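Local coordinates for protein CEL44C (Paenibacillus polymyxa, PDB 2YIH) that hydrolyses internal beta-1,4-glucosidic bonds of xyloglucan and cellulose-type glucans through its family 44 glycoside hydrolase catalytic module, at residues Gly301-Glu304 and Thr305-Ala308. The protein carries 8 engineered substitutions. Numbering follows the deposited sequence.
Sequences GNDE and TKKA. With EDO (1,2-ethanediol), chain J.
Asn302 OD1 takes two backbone N-H groups at the start of helix 303-311, from Thr305 at 3.1 Å (OD1 to N) and, more weakly, from Glu304. The Thr305 nitrogen stands 36° out of the amide plane of Asn302. A first torsion of 50° tucks the Asn302 amide between its own backbone N and carbonyl carbon, which folds OD1 back over the helix end. Thr305 returns the favour: its OG1 accepts the Asn302 backbone N-H at 3.0 Å (N to OG1), completing a capping box in which the two short side chains cross at about a right angle. Both are also tied to the chain at and just beyond strand 290-291, Thr305 OG1 to the Gly291 carbonyl and Asn302 ND2 to that of Gly292. Glycine suits position 301 because its backbone takes a conformation that jams a beta carbon against the preceding carbonyl oxygen, and because Thr305 packs close against Gly301 CA.

From the cap onward the first helical turns are regular, with Lys306 N reaching Asn302 O at 2.9 Å. Lys306 stretches its extended chain past that carbonyl, and its NZ shares a water with Asp303: the water donates to OD1 at 2.7 Å and accepts from NZ at 3.1 Å. The same ammonium also lies very close to a 1,2-ethanediol, probably from the crystallisation liquor, in an unusually short hydrogen bond whose length is doubtful, and makes a long, weak ion pair with Asp366. Glu304 and Lys307 lie alongside, pointing the same way; a bend at chi2 (-58°) turns the carboxylate of Glu304 so that OE2 meets Lys307 NZ in a loose salt bridge of 3.4 Å. The cap thus gives early amides acceptors that no preceding turn can supply, while acids at Asp303 and Glu304 would be expected to favour the positive end of the helix dipole.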
loop_
_atom_site.group_PDB
_atom_site.type_symbol
_atom_site.label_atom_id
_atom_site.label_comp_id
_atom_site.label_asym_id
_atom_site.label_seq_id
_atom_site.Cartn_x
_atom_site.Cartn_y
_atom_site.Cartn_z
ATOM N N GLY A 301 -2.873 -2.702 -22.725
ATOM C CA GLY A 301 -1.853 -2.416 -23.745
ATOM C C GLY A 301 -1.591 -3.602 -24.662
ATOM O O GLY A 301 -2.358 -4.567 -24.690
ATOM N N ASN A 302 -0.508 -3.526 -25.422
ATOM C CA ASN A 302 -0.175 -4.555 -26.405
ATOM C C ASN A 302 0.892 -5.478 -25.815
ATOM O O ASN A 302 1.128 -5.463 -24.607
ATOM C CB ASN A 302 0.329 -3.884 -27.691
ATOM C CG ASN A 302 1.413 -2.839 -27.411
ATOM O OD1 ASN A 302 2.441 -3.146 -26.788
ATOM N ND2 ASN A 302 1.144 -1.580 -27.793
ATOM N N ASP A 303 1.506 -6.326 -26.645
ATOM C CA ASP A 303 2.505 -7.262 -26.136
ATOM C C ASP A 303 3.661 -6.563 -25.440
ATOM O O ASP A 303 4.161 -7.040 -24.434
ATOM C CB ASP A 303 3.042 -8.170 -27.249
ATOM C CG ASP A 303 2.069 -9.278 -27.626
ATOM O OD1 ASP A 303 1.002 -9.422 -26.997
ATOM O OD2 ASP A 303 2.385 -10.013 -28.581
ATOM N N GLU A 304 4.081 -5.421 -25.960
ATOM C CA GLU A 304 5.205 -4.736 -25.352
ATOM C C GLU A 304 4.800 -4.068 -24.031
ATOM O O GLU A 304 5.599 -4.018 -23.095
ATOM C CB GLU A 304 5.814 -3.734 -26.330
ATOM C CG GLU A 304 6.372 -4.423 -27.616
ATOM C CD GLU A 304 7.437 -5.489 -27.311
ATOM O OE1 GLU A 304 8.389 -5.188 -26.563
ATOM O OE2 GLU A 304 7.289 -6.638 -27.787
ATOM N N THR A 305 3.548 -3.635 -23.941
ATOM C CA THR A 305 3.020 -3.070 -22.679
ATOM C C THR A 305 2.975 -4.204 -21.640
ATOM O O THR A 305 3.331 -4.000 -20.479
ATOM C CB THR A 305 1.582 -2.496 -22.819
ATOM O OG1 THR A 305 1.461 -1.725 -24.028
ATOM C CG2 THR A 305 1.233 -1.598 -21.605
ATOM N N LYS A 306 2.528 -5.382 -22.057
ATOM C CA LYS A 306 2.424 -6.519 -21.128
ATOM C C LYS A 306 3.818 -6.955 -20.657
ATOM O O LYS A 306 4.005 -7.255 -19.476
ATOM C CB LYS A 306 1.669 -7.692 -21.775
ATOM C CG LYS A 306 0.189 -7.383 -22.001
ATOM C CD LYS A 306 -0.405 -8.322 -23.055
ATOM C CE LYS A 306 -1.893 -8.018 -23.344
ATOM N NZ LYS A 306 -2.451 -9.106 -24.248
ATOM N N LYS A 307 4.788 -7.028 -21.583
ATOM C CA LYS A 307 6.149 -7.355 -21.176
ATOM C C LYS A 307 6.703 -6.322 -20.184
ATOM O O LYS A 307 7.375 -6.673 -19.192
ATOM C CB LYS A 307 7.053 -7.473 -22.409
ATOM C CG LYS A 307 6.744 -8.734 -23.236
ATOM C CD LYS A 307 7.612 -8.701 -24.504
ATOM C CE LYS A 307 7.259 -9.801 -25.486
ATOM N NZ LYS A 307 8.193 -9.663 -26.647
ATOM N N ALA A 308 6.456 -5.035 -20.460
ATOM C CA ALA A 308 6.990 -3.981 -19.601
ATOM C C ALA A 308 6.318 -4.057 -18.236
ATOM O O ALA A 308 6.970 -3.831 -17.218
ATOM C CB ALA A 308 6.806 -2.607 -20.234
HETATM C C1 EDO J . -1.001 -12.546 -22.880
HETATM O O1 EDO J . -1.132 -12.549 -24.299
HETATM C C2 EDO J . -2.389 -12.352 -22.302
HETATM O O2 EDO J . -2.915 -11.108 -22.770
HETATM O O HOH W 1 -1.205 -7.922 -26.778
#